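Long-range contact in 3,4-dihydroxy-2-butanone 4-phosphate synthase (Acinetobacter baumannii, PDB 6MNZ), which probably converts D-ribulose 5-phosphate to formate and 3,4-dihydroxy-2-butanone 4-phosphate, a magnesium- or manganese-dependent step of riboflavin biosynthesis: residues A37-I49 and A101-A113. Numbering follows the deposited sequence.
Sequences ATHVRPEDINFMI and AAERAHTIQAAVA
P42 lies over A102 where helix 42-49 starts against helix 101-112; the two axes approach to 7.7 Å at 115°, and the CA atoms of P42 and A102 are 4.2 Å apart. A101, A102 and A105 bring no more than a methyl here, consistent with this closeness. The proline ring rests on the first turn of the second helix, with CB 3.8 Å from A102 CA and CD facing the methyl of A105. One turn on, I45 is a knob in a hole formed by A101, R104, A105 and I108. Its CG1 lies 3.8 Å from A105 CB, and the CG2 methyl touches R104 CB. CG1 stands beside the backbone N (chi1 -54°), and from there CD1 reaches I108 CD1 tip to tip, 3.8 Å apart. I49 crosses R104 obliquely and brings CG2 to the guanidinium. That group is also tied to its own side: R104 NH2 donates a hydrogen bond to I99 O.

This is an alpha-alpha contact on one side of the mixed sheet of the DHBP synthase domain. Residues 37-41 connect strand 31-36 to helix 42-52. I108 also packs on L58 and V161 of that sheet, and M48 of the other helix rests on V161 too.

Along the connection, A37 CB meets V112 CG1 at 3.7 Å and also touches I108 CG2. V40 crosses I108 at about a right angle, with CG1 3.7 Å from I108 CG2. The Q109 side chain bends at chi2 (-51°) and slides past V40, which places its amide beside the carbonyls of A37 and V40. R41, at the N-cap position, turns its CB away from helix 101-112; separately, its NE forms a 2.9 Å salt bridge with D44 OD2.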
loop_
_atom_site.group_PDB
_atom_site.type_symbol
_atom_site.label_atom_id
_atom_site.label_comp_id
_atom_site.label_asym_id
_atom_site.label_seq_id
_atom_site.Cartn_x
_atom_site.Cartn_y
_atom_site.Cartn_z
ATOM N N ALA A 37 -28.106 9.320 12.331
ATOM C CA ALA A 37 -28.723 8.003 12.418
ATOM C C ALA A 37 -29.536 7.848 13.695
ATOM O O ALA A 37 -30.588 7.200 13.687
ATOM C CB ALA A 37 -27.647 6.919 12.342
ATOM N N THR A 38 -29.147 8.552 14.760
ATOM C CA THR A 38 -29.863 8.436 16.023
ATOM C C THR A 38 -31.241 9.081 15.953
ATOM O O THR A 38 -32.142 8.690 16.704
ATOM C CB THR A 38 -29.039 9.066 17.146
ATOM O OG1 THR A 38 -27.699 8.560 17.098
ATOM C CG2 THR A 38 -29.649 8.753 18.503
ATOM N N HIS A 39 -31.411 10.100 15.113
ATOM C CA HIS A 39 -32.682 10.797 14.986
ATOM C C HIS A 39 -33.471 10.368 13.755
ATOM O O HIS A 39 -34.491 10.990 13.441
ATOM C CB HIS A 39 -32.455 12.309 14.946
ATOM C CG HIS A 39 -31.958 12.880 16.237
ATOM N ND1 HIS A 39 -32.748 12.977 17.362
ATOM C CD2 HIS A 39 -30.756 13.402 16.576
ATOM C CE1 HIS A 39 -32.040 13.490 18.351
ATOM N NE2 HIS A 39 -30.828 13.762 17.900
ATOM N N VAL A 40 -33.048 9.303 13.071
ATOM C CA VAL A 40 -33.698 8.917 11.824
ATOM C C VAL A 40 -35.046 8.275 12.124
ATOM O O VAL A 40 -35.170 7.436 13.028
ATOM C CB VAL A 40 -32.798 7.970 11.012
ATOM C CG1 VAL A 40 -32.796 6.575 11.615
ATOM C CG2 VAL A 40 -33.255 7.929 9.558
ATOM N N ARG A 41 -36.043 8.612 11.321
ATOM C CA ARG A 41 -37.423 8.200 11.529
ATOM C C ARG A 41 -37.980 7.638 10.233
ATOM O O ARG A 41 -37.404 7.849 9.161
ATOM C CB ARG A 41 -38.289 9.375 12.006
ATOM C CG ARG A 41 -37.724 10.105 13.217
ATOM C CD ARG A 41 -38.409 11.442 13.440
ATOM N NE ARG A 41 -38.331 12.304 12.263
ATOM C CZ ARG A 41 -38.864 13.519 12.186
ATOM N NH1 ARG A 41 -39.316 14.118 13.280
ATOM N NH2 ARG A 41 -38.825 14.187 11.041
ATOM N N PRO A 42 -38.998 6.773 10.319
ATOM C CA PRO A 42 -39.592 6.207 9.099
ATOM C C PRO A 42 -39.758 7.223 7.980
ATOM O O PRO A 42 -39.306 6.989 6.855
ATOM C CB PRO A 42 -40.950 5.686 9.586
ATOM C CG PRO A 42 -40.707 5.313 11.022
ATOM C CD PRO A 42 -39.598 6.206 11.542
ATOM N N GLU A 43 -40.375 8.367 8.280
ATOM C CA GLU A 43 -40.622 9.362 7.244
ATOM C C GLU A 43 -39.335 9.976 6.712
ATOM O O GLU A 43 -39.328 10.486 5.587
ATOM C CB GLU A 43 -41.535 10.469 7.775
ATOM C CG GLU A 43 -42.963 10.421 7.243
ATOM C CD GLU A 43 -43.030 10.387 5.725
ATOM O OE1 GLU A 43 -43.482 9.359 5.178
ATOM O OE2 GLU A 43 -42.499 11.318 5.082
ATOM N N ASP A 44 -38.226 9.852 7.445
ATOM C CA ASP A 44 -36.948 10.337 6.933
ATOM C C ASP A 44 -36.399 9.407 5.858
ATOM O O ASP A 44 -36.000 9.865 4.780
ATOM C CB ASP A 44 -35.948 10.487 8.078
ATOM C CG ASP A 44 -36.307 11.619 9.018
ATOM O OD1 ASP A 44 -36.269 12.788 8.581
ATOM O OD2 ASP A 44 -36.556 11.346 10.212
ATOM N N ILE A 45 -36.466 8.095 6.087
ATOM C CA ILE A 45 -36.064 7.143 5.056
ATOM C C ILE A 45 -36.952 7.288 3.828
ATOM O O ILE A 45 -36.477 7.222 2.688
ATOM C CB ILE A 45 -36.099 5.705 5.609
ATOM C CG1 ILE A 45 -35.264 5.595 6.887
ATOM C CG2 ILE A 45 -35.596 4.721 4.562
ATOM C CD1 ILE A 45 -33.825 6.045 6.731
ATOM N N ASN A 46 -38.248 7.531 4.037
ATOM C CA ASN A 46 -39.169 7.623 2.909
ATOM C C ASN A 46 -38.883 8.854 2.060
ATOM O O ASN A 46 -38.968 8.797 0.828
ATOM C CB ASN A 46 -40.613 7.645 3.408
ATOM C CG ASN A 46 -41.618 7.669 2.273
ATOM O OD1 ASN A 46 -42.452 8.570 2.188
ATOM N ND2 ASN A 46 -41.534 6.686 1.384
ATOM N N PHE A 47 -38.582 9.987 2.699
ATOM C CA PHE A 47 -38.154 11.162 1.948
ATOM C C PHE A 47 -36.900 10.866 1.138
ATOM O O PHE A 47 -36.773 11.310 -0.009
ATOM C CB PHE A 47 -37.911 12.335 2.895
ATOM C CG PHE A 47 -37.477 13.592 2.200
ATOM C CD1 PHE A 47 -36.134 13.896 2.064
ATOM C CD2 PHE A 47 -38.411 14.465 1.673
ATOM C CE1 PHE A 47 -35.730 15.002 1.343
ATOM C CE2 PHE A 47 -38.013 15.563 0.939
ATOM C CZ PHE A 47 -36.671 15.857 0.814
ATOM N N MET A 48 -36.005 10.037 1.679
ATOM C CA MET A 48 -34.752 9.750 0.990
ATOM C C MET A 48 -34.998 8.932 -0.272
ATOM O O MET A 48 -34.584 9.324 -1.367
ATOM C CB MET A 48 -33.799 9.018 1.933
ATOM C CG MET A 48 -33.131 9.926 2.947
ATOM S SD MET A 48 -31.798 9.105 3.833
ATOM C CE MET A 48 -30.780 10.504 4.293
ATOM N N ILE A 49 -35.732 7.824 -0.150
ATOM C CA ILE A 49 -35.980 6.966 -1.301
ATOM C C ILE A 49 -36.893 7.613 -2.331
ATOM O O ILE A 49 -37.107 7.035 -3.401
ATOM C CB ILE A 49 -36.592 5.618 -0.863
ATOM C CG1 ILE A 49 -38.018 5.819 -0.343
ATOM C CG2 ILE A 49 -35.722 4.960 0.197
ATOM C CD1 ILE A 49 -38.695 4.540 0.110
ATOM N N ALA A 101 -39.987 1.591 4.680
ATOM C CA ALA A 101 -39.360 2.791 5.225
ATOM C C ALA A 101 -39.193 2.680 6.735
ATOM O O ALA A 101 -38.103 2.908 7.270
ATOM C CB ALA A 101 -40.188 4.024 4.862
ATOM N N ALA A 102 -40.249 2.258 7.431
ATOM C CA ALA A 102 -40.157 2.073 8.875
ATOM C C ALA A 102 -39.126 1.009 9.227
ATOM O O ALA A 102 -38.403 1.139 10.222
ATOM C CB ALA A 102 -41.528 1.702 9.443
ATOM N N GLU A 103 -39.181 -0.136 8.542
ATOM C CA GLU A 103 -38.336 -1.264 8.919
ATOM C C GLU A 103 -36.860 -0.942 8.712
ATOM O O GLU A 103 -36.038 -1.185 9.604
ATOM C CB GLU A 103 -38.729 -2.504 8.117
ATOM C CG GLU A 103 -40.031 -3.146 8.573
ATOM C CD GLU A 103 -40.231 -4.547 8.013
ATOM O OE1 GLU A 103 -41.394 -5.004 7.969
ATOM O OE2 GLU A 103 -39.224 -5.257 7.803
ATOM N N ARG A 104 -36.531 -0.263 7.612
ATOM C CA ARG A 104 -35.172 0.230 7.427
ATOM C C ARG A 104 -34.777 1.179 8.550
ATOM O O ARG A 104 -33.728 1.008 9.183
ATOM C CB ARG A 104 -35.053 0.925 6.072
ATOM C CG ARG A 104 -34.726 -0.010 4.923
ATOM C CD ARG A 104 -34.441 0.762 3.649
ATOM N NE ARG A 104 -35.453 0.524 2.627
ATOM C CZ ARG A 104 -35.505 1.167 1.467
ATOM N NH1 ARG A 104 -34.577 2.063 1.166
ATOM N NH2 ARG A 104 -36.474 0.901 0.602
ATOM N N ALA A 105 -35.598 2.201 8.799
ATOM C CA ALA A 105 -35.387 3.065 9.955
ATOM C C ALA A 105 -35.187 2.244 11.222
ATOM O O ALA A 105 -34.186 2.404 11.928
ATOM C CB ALA A 105 -36.570 4.022 10.111
ATOM N N HIS A 106 -36.054 1.252 11.437
ATOM C CA HIS A 106 -35.931 0.404 12.617
ATOM C C HIS A 106 -34.602 -0.340 12.625
ATOM O O HIS A 106 -33.950 -0.452 13.671
ATOM C CB HIS A 106 -37.099 -0.581 12.671
ATOM C CG HIS A 106 -37.004 -1.574 13.786
ATOM N ND1 HIS A 106 -36.270 -1.346 14.929
ATOM C CD2 HIS A 106 -37.561 -2.799 13.937
ATOM C CE1 HIS A 106 -36.274 -2.437 15.674
ATOM N NE2 HIS A 106 -37.072 -3.324 15.109
ATOM N N THR A 107 -34.149 -0.800 11.457
ATOM C CA THR A 107 -32.856 -1.473 11.383
ATOM C C THR A 107 -31.731 -0.542 11.821
ATOM O O THR A 107 -30.807 -0.957 12.530
ATOM C CB THR A 107 -32.611 -1.984 9.962
ATOM O OG1 THR A 107 -33.530 -3.046 9.671
ATOM C CG2 THR A 107 -31.182 -2.495 9.811
ATOM N N ILE A 108 -31.750 0.703 11.340
ATOM C CA ILE A 108 -30.706 1.657 11.704
ATOM C C ILE A 108 -30.658 1.837 13.216
ATOM O O ILE A 108 -29.585 1.804 13.829
ATOM C CB ILE A 108 -30.933 2.997 10.983
ATOM C CG1 ILE A 108 -30.706 2.828 9.479
ATOM C CG2 ILE A 108 -30.012 4.073 11.543
ATOM C CD1 ILE A 108 -31.466 3.825 8.631
ATOM N N GLN A 109 -31.825 2.009 13.841
ATOM C CA GLN A 109 -31.871 2.229 15.282
ATOM C C GLN A 109 -31.141 1.123 16.032
ATOM O O GLN A 109 -30.374 1.393 16.964
ATOM C CB GLN A 109 -33.323 2.325 15.753
ATOM C CG GLN A 109 -34.096 3.501 15.172
ATOM C CD GLN A 109 -33.377 4.828 15.339
ATOM O OE1 GLN A 109 -33.535 5.727 14.516
ATOM N NE2 GLN A 109 -32.735 5.017 16.489
ATOM N N ALA A 110 -31.348 -0.130 15.622
ATOM C CA ALA A 110 -30.689 -1.245 16.290
ATOM C C ALA A 110 -29.176 -1.126 16.188
ATOM O O ALA A 110 -28.459 -1.372 17.166
ATOM C CB ALA A 110 -31.162 -2.569 15.690
ATOM N N ALA A 111 -28.674 -0.680 15.036
ATOM C CA ALA A 111 -27.232 -0.581 14.850
ATOM C C ALA A 111 -26.635 0.515 15.724
ATOM O O ALA A 111 -25.599 0.306 16.367
ATOM C CB ALA A 111 -26.910 -0.327 13.378
ATOM N N VAL A 112 -27.332 1.648 15.851
ATOM C CA VAL A 112 -26.774 2.824 16.505
ATOM C C VAL A 112 -27.318 3.023 17.910
ATOM O O VAL A 112 -27.054 4.066 18.523
ATOM C CB VAL A 112 -27.021 4.095 15.664
ATOM C CG1 VAL A 112 -26.506 3.899 14.246
ATOM C CG2 VAL A 112 -28.499 4.457 15.663
ATOM N N ALA A 113 -28.144 2.103 18.403
ATOM C CA ALA A 113 -28.452 2.061 19.825
ATOM C C ALA A 113 -27.173 2.070 20.651
ATOM O O ALA A 113 -26.135 1.556 20.224
ATOM C CB ALA A 113 -29.280 0.815 20.145
#